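Inositol-1,4,5-trisphosphate 5-phosphatase 1 (Schizosaccharomyces pombe, PDB 1I9Z) removes the 5-phosphate from inositol phosphates and phosphoinositides, including phosphatidylinositol 4,5-bisphosphate, with this chain forming its catalytic 5-phosphatase domain. Local coordinates at residues W46-N51 and N93-S98; H166-A169 and D175-D178; T260-I265 and I269-D274. All coordinates share one frame; numbering follows the deposited sequence.

Contact 1 of 3, residues W46-N51 and N93-S98; sequences WLFPEN and NGKCTS
K95 lays its aliphatic chain over one face of the F48 ring, and this single pair makes the whole contact. The backbones stay well apart, with the two CA atoms 9.5 Å from each other, so only the side chains bridge the gap. F48 is the first residue to leave helical geometry after the short helix 44-47, and its CB points at the lysine; K95 lies just beyond N93, near the C-terminal part of helix 78-94, and points back. The two side chains then run past one another in opposite directions. K95 CG sits at the far end of the ring, 3.4 Å from F48 CZ. Further along the chain, K95 CE reaches 3.6 Å from F48 CD1. The ammonium group ends beyond the ring centre, with K95 NZ 4.2 Å from F48 CB. Successive bends in the lysine (chi2 -83°, chi3 -88°) fold the chain down onto the ring instead of letting it run straight. They place CE 3.7 Å from the ring centroid and 14° off its normal, a CH-pi contact over the face, with CE displaced from the ring centre toward the rim on the CG-CD1 side. F48 also packs against L91 and L92 of helix 78-94 and Y58 of strand 57-63, while L54 touches both partners. The contact thus lies where side chains following helix 44-47 and helix 78-94 meet, beside the six-stranded sheet, one of the two sheets of the DNase I-like fold. A lysine next to a phenyl face can cover it with methylenes and still send its charge to the surface; the cover is hydrocarbon over pi cloud, probably strengthened a little by the polarised C-H bonds of CE, with no directional bond between the segments.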
loop_
_atom_site.group_PDB
_atom_site.type_symbol
_atom_site.label_atom_id
_atom_site.label_comp_id
_atom_site.label_asym_id
_atom_site.label_seq_id
_atom_site.Cartn_x
_atom_site.Cartn_y
_atom_site.Cartn_z
ATOM N N TRP A 46 -14.889 4.999 -7.190
ATOM C CA TRP A 46 -13.561 4.833 -6.602
ATOM C C TRP A 46 -13.149 3.373 -6.336
ATOM O O TRP A 46 -12.068 2.907 -6.708
ATOM C CB TRP A 46 -13.497 5.711 -5.332
ATOM C CG TRP A 46 -12.201 5.556 -4.502
ATOM C CD1 TRP A 46 -10.916 5.459 -4.971
ATOM C CD2 TRP A 46 -12.107 5.564 -3.079
ATOM N NE1 TRP A 46 -10.009 5.433 -3.909
ATOM C CE2 TRP A 46 -10.716 5.501 -2.735
ATOM C CE3 TRP A 46 -13.068 5.639 -2.044
ATOM C CZ2 TRP A 46 -10.280 5.497 -1.421
ATOM C CZ3 TRP A 46 -12.668 5.640 -0.749
ATOM C CH2 TRP A 46 -11.266 5.577 -0.408
ATOM N N LEU A 47 -14.042 2.639 -5.680
ATOM C CA LEU A 47 -13.765 1.267 -5.333
ATOM C C LEU A 47 -14.076 0.223 -6.402
ATOM O O LEU A 47 -13.513 -0.882 -6.347
ATOM C CB LEU A 47 -14.498 0.934 -4.009
ATOM C CG LEU A 47 -13.729 1.071 -2.657
ATOM C CD1 LEU A 47 -12.462 1.959 -2.720
ATOM C CD2 LEU A 47 -14.656 1.499 -1.531
ATOM N N PHE A 48 -14.962 0.538 -7.369
ATOM C CA PHE A 48 -15.259 -0.447 -8.458
ATOM C C PHE A 48 -15.078 0.332 -9.773
ATOM O O PHE A 48 -15.996 0.438 -10.603
ATOM C CB PHE A 48 -16.705 -0.908 -8.306
ATOM C CG PHE A 48 -17.009 -1.405 -6.921
ATOM C CD1 PHE A 48 -18.100 -0.917 -6.223
ATOM C CD2 PHE A 48 -16.237 -2.424 -6.371
ATOM C CE1 PHE A 48 -18.433 -1.470 -4.946
ATOM C CE2 PHE A 48 -16.536 -2.978 -5.129
ATOM C CZ PHE A 48 -17.638 -2.495 -4.418
ATOM N N PRO A 49 -13.892 0.902 -9.961
ATOM C CA PRO A 49 -13.598 1.703 -11.151
ATOM C C PRO A 49 -13.491 0.995 -12.449
ATOM O O PRO A 49 -13.750 1.601 -13.510
ATOM C CB PRO A 49 -12.269 2.342 -10.803
ATOM C CG PRO A 49 -11.555 1.127 -10.153
ATOM C CD PRO A 49 -12.651 0.634 -9.192
ATOM N N GLU A 50 -13.084 -0.263 -12.395
ATOM C CA GLU A 50 -12.885 -1.013 -13.637
ATOM C C GLU A 50 -14.013 -1.965 -13.851
ATOM O O GLU A 50 -14.814 -2.209 -12.943
ATOM C CB GLU A 50 -11.553 -1.826 -13.614
ATOM C CG GLU A 50 -11.120 -2.443 -12.238
ATOM C CD GLU A 50 -12.274 -3.141 -11.452
ATOM O OE1 GLU A 50 -12.805 -4.156 -11.982
ATOM O OE2 GLU A 50 -12.649 -2.676 -10.320
ATOM N N ASN A 51 -14.047 -2.498 -15.064
ATOM C CA ASN A 51 -15.019 -3.494 -15.440
ATOM C C ASN A 51 -14.252 -4.795 -15.288
ATOM O O ASN A 51 -14.017 -5.480 -16.272
ATOM C CB ASN A 51 -15.412 -3.301 -16.895
ATOM C CG ASN A 51 -16.674 -3.997 -17.229
ATOM O OD1 ASN A 51 -17.717 -3.716 -16.628
ATOM N ND2 ASN A 51 -16.613 -4.923 -18.194
ATOM N N ASN A 93 -20.158 -5.624 0.125
ATOM C CA ASN A 93 -21.082 -6.730 0.213
ATOM C C ASN A 93 -22.251 -6.581 -0.733
ATOM O O ASN A 93 -22.827 -7.597 -1.191
ATOM C CB ASN A 93 -21.504 -6.910 1.663
ATOM C CG ASN A 93 -20.401 -7.564 2.491
ATOM O OD1 ASN A 93 -19.927 -8.653 2.165
ATOM N ND2 ASN A 93 -19.992 -6.903 3.548
ATOM N N GLY A 94 -22.561 -5.323 -1.051
ATOM C CA GLY A 94 -23.625 -4.990 -1.978
ATOM C C GLY A 94 -23.355 -5.560 -3.358
ATOM O O GLY A 94 -24.276 -5.774 -4.168
ATOM N N LYS A 95 -22.087 -5.807 -3.646
ATOM C CA LYS A 95 -21.729 -6.384 -4.912
ATOM C C LYS A 95 -21.748 -7.912 -4.782
ATOM O O LYS A 95 -21.580 -8.616 -5.768
ATOM C CB LYS A 95 -20.348 -5.860 -5.313
ATOM C CG LYS A 95 -20.357 -4.340 -5.422
ATOM C CD LYS A 95 -20.882 -3.845 -6.763
ATOM C CE LYS A 95 -19.755 -3.746 -7.797
ATOM N NZ LYS A 95 -20.176 -3.124 -9.123
ATOM N N CYS A 96 -21.945 -8.425 -3.567
ATOM C CA CYS A 96 -21.992 -9.873 -3.334
ATOM C C CYS A 96 -23.419 -10.366 -3.206
ATOM O O CYS A 96 -23.925 -10.695 -2.090
ATOM C CB CYS A 96 -21.196 -10.229 -2.095
ATOM S SG CYS A 96 -19.408 -9.849 -2.402
ATOM N N THR A 97 -24.052 -10.464 -4.362
ATOM C CA THR A 97 -25.454 -10.857 -4.407
ATOM C C THR A 97 -25.740 -12.297 -4.077
ATOM O O THR A 97 -26.847 -12.620 -3.631
ATOM C CB THR A 97 -26.027 -10.516 -5.739
ATOM O OG1 THR A 97 -25.214 -11.092 -6.755
ATOM C CG2 THR A 97 -26.037 -9.019 -5.901
ATOM N N SER A 98 -24.757 -13.162 -4.280
ATOM C CA SER A 98 -24.944 -14.565 -3.945
ATOM C C SER A 98 -23.845 -14.988 -2.991
ATOM O O SER A 98 -22.650 -14.733 -3.227
ATOM C CB SER A 98 -24.919 -15.463 -5.192
ATOM O OG SER A 98 -23.583 -15.798 -5.557
#

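Contact 2 of 3, residues H166-A169 and D175-D178; sequences HLAA and DERD
A168 and R177 bring their backbones close, CA to CA 5.4 Å, where the extended run 166-169 leaves strand 158-166 and passes the first turns of helix 174-187. L167 and A168 aim their CB atoms at the helix, whereas A169 points the other way, and its methyl lies about 4 Å from the bound inositol bisphosphate. On the helix, E176 faces the loop directly; R177 starts off across it, and only its end swings in. That swing comes from a bend about the CG-CD bond (chi3 -93°), after a straight run through chi2, which carries the guanidinium round to the carbonyl of A168. R177 NH2 donates to A168 O at 2.9 Å with an N-H...O angle of 153°. The oxygen lies practically in the guanidinium plane, at its edge, but the nitrogen is tilted 34° from the plane of the carbonyl. R177 CG also passes 3.3 Å from A168 O, so the aliphatic part of the arginine lies against the carbonyl its tip bonds to. Strand 158-166, helix 174-187 and the neighbouring parallel strand 201-205 form a beta-alpha-beta crossover in the five-stranded sheet, and the loop here is its first connection, which also contributes A169, G170 and Y171 to the ligand pocket. Buried R177 ties the connection to the helix: its NH1 bonds to G170 O and Q236 OE1, and Y210 makes a cation-pi contact with it. The methyl of A168 meets the extended E176 side chain, A168 CB lying 3.5 Å from E176 CD, while E176 OE1 accepts from N173 ND2. L167 adds the apolar side of the contact, its CB 4.4 Å from R177 CG, and continues onto D180 and I184; the A168 N-H in turn goes to D180 OD2.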
loop_
_atom_site.group_PDB
_atom_site.type_symbol
_atom_site.label_atom_id
_atom_site.label_comp_id
_atom_site.label_asym_id
_atom_site.label_seq_id
_atom_site.Cartn_x
_atom_site.Cartn_y
_atom_site.Cartn_z
ATOM N N HIS A 166 0.296 10.114 6.176
ATOM C CA HIS A 166 -0.014 11.509 5.853
ATOM C C HIS A 166 1.233 12.191 6.299
ATOM O O HIS A 166 1.519 12.224 7.525
ATOM C CB HIS A 166 -1.214 11.972 6.670
ATOM C CG HIS A 166 -1.837 13.249 6.196
ATOM N ND1 HIS A 166 -1.291 14.060 5.215
ATOM C CD2 HIS A 166 -2.944 13.889 6.650
ATOM C CE1 HIS A 166 -2.037 15.158 5.090
ATOM N NE2 HIS A 166 -3.042 15.063 5.946
ATOM N N LEU A 167 2.033 12.701 5.336
ATOM C CA LEU A 167 3.299 13.341 5.700
ATOM C C LEU A 167 3.270 14.848 5.758
ATOM O O LEU A 167 2.237 15.522 5.432
ATOM C CB LEU A 167 4.426 12.844 4.746
ATOM C CG LEU A 167 4.504 11.346 4.489
ATOM C CD1 LEU A 167 5.735 11.048 3.554
ATOM C CD2 LEU A 167 4.595 10.531 5.892
ATOM N N ALA A 168 4.386 15.442 6.189
ATOM C CA ALA A 168 4.392 16.910 6.419
ATOM C C ALA A 168 3.880 17.750 5.267
ATOM O O ALA A 168 4.301 17.508 4.127
ATOM C CB ALA A 168 5.771 17.388 6.779
ATOM N N ALA A 169 3.028 18.746 5.557
ATOM C CA ALA A 169 2.464 19.595 4.489
ATOM C C ALA A 169 3.410 20.746 4.265
ATOM O O ALA A 169 4.234 21.057 5.145
ATOM C CB ALA A 169 1.091 20.154 4.916
ATOM N N ASP A 175 12.444 18.374 2.546
ATOM C CA ASP A 175 13.419 17.722 3.476
ATOM C C ASP A 175 12.643 17.167 4.702
ATOM O O ASP A 175 12.980 16.120 5.260
ATOM C CB ASP A 175 14.458 18.702 4.016
ATOM C CG ASP A 175 15.449 19.147 2.962
ATOM O OD1 ASP A 175 15.692 18.405 1.996
ATOM O OD2 ASP A 175 16.010 20.249 3.135
ATOM N N GLU A 176 11.615 17.882 5.117
ATOM C CA GLU A 176 10.849 17.385 6.271
ATOM C C GLU A 176 10.066 16.105 5.869
ATOM O O GLU A 176 9.952 15.177 6.672
ATOM C CB GLU A 176 9.906 18.456 6.787
ATOM C CG GLU A 176 9.207 17.992 8.094
ATOM C CD GLU A 176 8.233 19.024 8.680
ATOM O OE1 GLU A 176 8.135 20.167 8.140
ATOM O OE2 GLU A 176 7.557 18.649 9.681
ATOM N N ARG A 177 9.488 16.052 4.662
ATOM C CA ARG A 177 8.833 14.809 4.253
ATOM C C ARG A 177 9.867 13.677 4.189
ATOM O O ARG A 177 9.594 12.517 4.529
ATOM C CB ARG A 177 8.178 14.990 2.849
ATOM C CG ARG A 177 6.988 15.957 2.914
ATOM C CD ARG A 177 6.304 16.080 1.570
ATOM N NE ARG A 177 6.813 17.211 0.750
ATOM C CZ ARG A 177 6.444 18.498 0.941
ATOM N NH1 ARG A 177 6.883 19.482 0.137
ATOM N NH2 ARG A 177 5.691 18.840 1.983
ATOM N N ASP A 178 11.071 13.967 3.704
ATOM C CA ASP A 178 12.041 12.845 3.639
ATOM C C ASP A 178 12.354 12.332 5.071
ATOM O O ASP A 178 12.525 11.154 5.309
ATOM C CB ASP A 178 13.360 13.314 2.994
ATOM C CG ASP A 178 13.246 13.578 1.519
ATOM O OD1 ASP A 178 14.306 14.030 0.951
ATOM O OD2 ASP A 178 12.154 13.353 0.870
#

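Contact 3 of 3, residues T260-I265 and I269-D274; sequences TYKFDI and IYDTSD. With 2IP (D-myo-inositol-1,4-bisphosphate), chain C.
D264 reaches across to I269 and T272, and every heavy atom of its side chain has something to meet. CB passes 3.8 Å from I269 O, the same oxygen that accepts from D264 N. With CG beside the backbone N (chi1 -76°), the carboxylate is carried over the D271-T272 backbone, D264 CG lying 3.3 Å from T272 OG1. T272 N gives its hydrogen to D264 OD1 at 3.0 Å, on the syn side but somewhat out of the carboxylate plane; T272 OG1 donates to the syn lone pair of D264 OD2 at 2.5 Å, so the two oxygens grip one residue twice. OD1 also shares a water with D271 OD1; the water donates to both and probably eases the repulsion between the two acids. Behind this, K262 O accepts from D271 N, and together with the D264-I269 bond it brackets F263 and Y270 as a single antiparallel, non-hydrogen-bonded bridge, a small hairpin-like excursion in the loop before strand 283-288. Their rings form an offset stack, centroids 4.3 Å apart and planes at 27°, and Y270 OH goes on to P259 O. D271 OD1 also accepts from S273 N, an Asx turn, and from S273 OG. Nearer the bound inositol 1,4-bisphosphate, K262 CG comes unusually close to D271 CB, 3.2 Å, and K262 NZ makes a weak bond of 3.5 Å to O42 of the ligand's 4-phosphate. Y261 OH lies at the same phosphate and within bonding distance of O5, though its very short approach to the phosphate leaves the details doubtful.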
loop_
_atom_site.group_PDB
_atom_site.type_symbol
_atom_site.label_atom_id
_atom_site.label_comp_id
_atom_site.label_asym_id
_atom_site.label_seq_id
_atom_site.Cartn_x
_atom_site.Cartn_y
_atom_site.Cartn_z
ATOM N N THR A 260 -3.770 15.469 -8.132
ATOM C CA THR A 260 -4.971 15.195 -7.395
ATOM C C THR A 260 -5.292 16.226 -6.337
ATOM O O THR A 260 -6.279 16.077 -5.625
ATOM C CB THR A 260 -4.826 13.858 -6.668
ATOM O OG1 THR A 260 -3.577 13.870 -5.884
ATOM C CG2 THR A 260 -4.739 12.701 -7.700
ATOM N N TYR A 261 -4.444 17.244 -6.250
ATOM C CA TYR A 261 -4.542 18.253 -5.281
ATOM C C TYR A 261 -4.219 19.565 -5.933
ATOM O O TYR A 261 -3.373 19.692 -6.834
ATOM C CB TYR A 261 -3.526 18.035 -4.131
ATOM C CG TYR A 261 -3.400 19.166 -3.146
ATOM C CD1 TYR A 261 -4.285 19.265 -2.061
ATOM C CD2 TYR A 261 -2.330 20.099 -3.231
ATOM C CE1 TYR A 261 -4.107 20.248 -1.047
ATOM C CE2 TYR A 261 -2.170 21.102 -2.226
ATOM C CZ TYR A 261 -3.052 21.153 -1.151
ATOM O OH TYR A 261 -2.910 22.101 -0.136
ATOM N N LYS A 262 -5.090 20.261 -5.232
ATOM C CA LYS A 262 -5.874 21.288 -4.694
ATOM C C LYS A 262 -7.063 21.732 -5.472
ATOM O O LYS A 262 -6.961 22.646 -6.172
ATOM C CB LYS A 262 -5.037 22.388 -4.162
ATOM C CG LYS A 262 -5.888 23.301 -3.606
ATOM C CD LYS A 262 -6.526 22.703 -2.462
ATOM C CE LYS A 262 -6.013 23.632 -1.349
ATOM N NZ LYS A 262 -7.213 23.990 -0.479
ATOM N N PHE A 263 -8.209 21.057 -5.288
ATOM C CA PHE A 263 -9.374 21.417 -6.072
ATOM C C PHE A 263 -10.374 22.165 -5.191
ATOM O O PHE A 263 -10.492 21.866 -3.954
ATOM C CB PHE A 263 -10.132 20.133 -6.569
ATOM C CG PHE A 263 -9.458 19.388 -7.660
ATOM C CD1 PHE A 263 -8.658 18.255 -7.384
ATOM C CD2 PHE A 263 -9.559 19.820 -8.974
ATOM C CE1 PHE A 263 -7.988 17.568 -8.431
ATOM C CE2 PHE A 263 -8.893 19.145 -9.993
ATOM C CZ PHE A 263 -8.123 18.032 -9.739
ATOM N N ASP A 264 -11.161 23.052 -5.826
ATOM C CA ASP A 264 -12.307 23.686 -5.123
ATOM C C ASP A 264 -13.231 22.477 -4.900
ATOM O O ASP A 264 -13.364 21.600 -5.765
ATOM C CB ASP A 264 -13.028 24.695 -6.037
ATOM C CG ASP A 264 -12.249 26.012 -6.186
ATOM O OD1 ASP A 264 -11.207 26.195 -5.498
ATOM O OD2 ASP A 264 -12.726 26.849 -6.987
ATOM N N ILE A 265 -13.868 22.414 -3.735
ATOM C CA ILE A 265 -14.691 21.274 -3.404
ATOM C C ILE A 265 -15.939 21.241 -4.323
ATOM O O ILE A 265 -16.572 22.296 -4.526
ATOM C CB ILE A 265 -15.145 21.411 -1.971
ATOM C CG1 ILE A 265 -13.889 21.381 -1.045
ATOM C CG2 ILE A 265 -16.033 20.138 -1.592
ATOM C CD1 ILE A 265 -14.119 21.972 0.274
ATOM N N ILE A 269 -12.190 22.355 -10.723
ATOM C CA ILE A 269 -11.353 23.542 -10.793
ATOM C C ILE A 269 -10.250 23.556 -9.736
ATOM O O ILE A 269 -10.518 23.288 -8.562
ATOM C CB ILE A 269 -12.288 24.758 -10.618
ATOM C CG1 ILE A 269 -13.278 24.751 -11.812
ATOM C CG2 ILE A 269 -11.540 26.109 -10.545
ATOM C CD1 ILE A 269 -14.117 25.992 -11.843
ATOM N N TYR A 270 -9.032 23.881 -10.168
ATOM C CA TYR A 270 -7.944 23.968 -9.160
ATOM C C TYR A 270 -8.086 25.250 -8.334
ATOM O O TYR A 270 -8.378 26.363 -8.854
ATOM C CB TYR A 270 -6.571 23.912 -9.815
ATOM C CG TYR A 270 -6.263 22.542 -10.281
ATOM C CD1 TYR A 270 -6.426 22.179 -11.630
ATOM C CD2 TYR A 270 -5.789 21.531 -9.352
ATOM C CE1 TYR A 270 -6.127 20.820 -12.081
ATOM C CE2 TYR A 270 -5.467 20.216 -9.828
ATOM C CZ TYR A 270 -5.662 19.885 -11.185
ATOM O OH TYR A 270 -5.460 18.590 -11.633
ATOM N N ASP A 271 -7.774 25.092 -7.054
ATOM C CA ASP A 271 -7.855 26.120 -6.036
ATOM C C ASP A 271 -7.962 27.567 -6.499
ATOM O O ASP A 271 -6.965 28.144 -6.943
ATOM C CB ASP A 271 -6.618 26.007 -5.074
ATOM C CG ASP A 271 -6.786 26.894 -3.818
ATOM O OD1 ASP A 271 -7.902 27.364 -3.539
ATOM O OD2 ASP A 271 -5.801 27.111 -3.095
ATOM N N THR A 272 -9.181 28.138 -6.417
ATOM C CA THR A 272 -9.402 29.531 -6.773
ATOM C C THR A 272 -9.426 30.403 -5.517
ATOM O O THR A 272 -9.767 31.582 -5.604
ATOM C CB THR A 272 -10.739 29.719 -7.615
ATOM O OG1 THR A 272 -11.853 29.238 -6.863
ATOM C CG2 THR A 272 -10.658 28.921 -8.888
ATOM N N SER A 273 -9.101 29.837 -4.346
ATOM C CA SER A 273 -9.065 30.637 -3.117
ATOM C C SER A 273 -7.850 31.532 -3.203
ATOM O O SER A 273 -6.964 31.363 -4.055
ATOM C CB SER A 273 -8.985 29.787 -1.840
ATOM O OG SER A 273 -7.651 29.366 -1.590
ATOM N N ASP A 274 -7.813 32.530 -2.342
ATOM C CA ASP A 274 -6.729 33.478 -2.394
ATOM C C ASP A 274 -5.391 32.821 -2.089
ATOM O O ASP A 274 -4.333 33.364 -2.441
ATOM C CB ASP A 274 -7.007 34.656 -1.436
ATOM C CG ASP A 274 -7.259 34.217 0.023
ATOM O OD1 ASP A 274 -7.767 35.090 0.794
ATOM O OD2 ASP A 274 -6.971 33.044 0.423
HETATM C C1 2IP C . 1.204 25.286 3.115
HETATM C C2 2IP C . 0.245 25.079 4.316
HETATM C C3 2IP C . -1.244 24.931 3.855
HETATM C C4 2IP C . -1.460 23.824 2.790
HETATM C C5 2IP C . -0.573 24.179 1.576
HETATM C C6 2IP C . 0.937 24.258 1.949
HETATM O O1 2IP C . 2.073 26.350 2.835
HETATM O O2 2IP C . 0.555 23.924 5.049
HETATM O O3 2IP C . -2.061 24.609 4.942
HETATM O O4 2IP C . -2.875 23.797 2.411
HETATM O O5 2IP C . -0.726 23.201 0.547
HETATM O O6 2IP C . 1.526 24.621 0.708
HETATM P P4 2IP C . -3.843 22.590 2.700
HETATM O O41 2IP C . -3.130 21.304 2.137
HETATM O O42 2IP C . -5.122 22.805 2.027
HETATM O O43 2IP C . -3.967 22.626 4.233
HETATM P P1 2IP C . 3.568 26.503 2.886
HETATM O O11 2IP C . 3.747 27.791 3.708
HETATM O O12 2IP C . 4.419 25.408 3.483
HETATM O O13 2IP C . 3.960 26.849 1.445
HETATM O O HOH W 1 -10.222 26.061 -2.919
#

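How the contacts relate
Contact 1 is a surface contact on the six-stranded sheet's side of the domain, contact 2 is buried, and contact 3 is partly buried; no two of them share a helix or strand. Contacts 1 and 2 lie on opposite sides of the chain's centre, their centres about 34 Å apart. Contacts 2 and 3 do not touch, yet both supply residues to the inositol bisphosphate pocket, their nearest atoms about 7 Å apart. The chemistry follows place: hydrocarbon against ring at the periphery in contact 1, a buried arginine serving loop carbonyls in contact 2, and in contact 3 a dense set of backbone and carboxylate bonds shaping a loop without regular secondary structure.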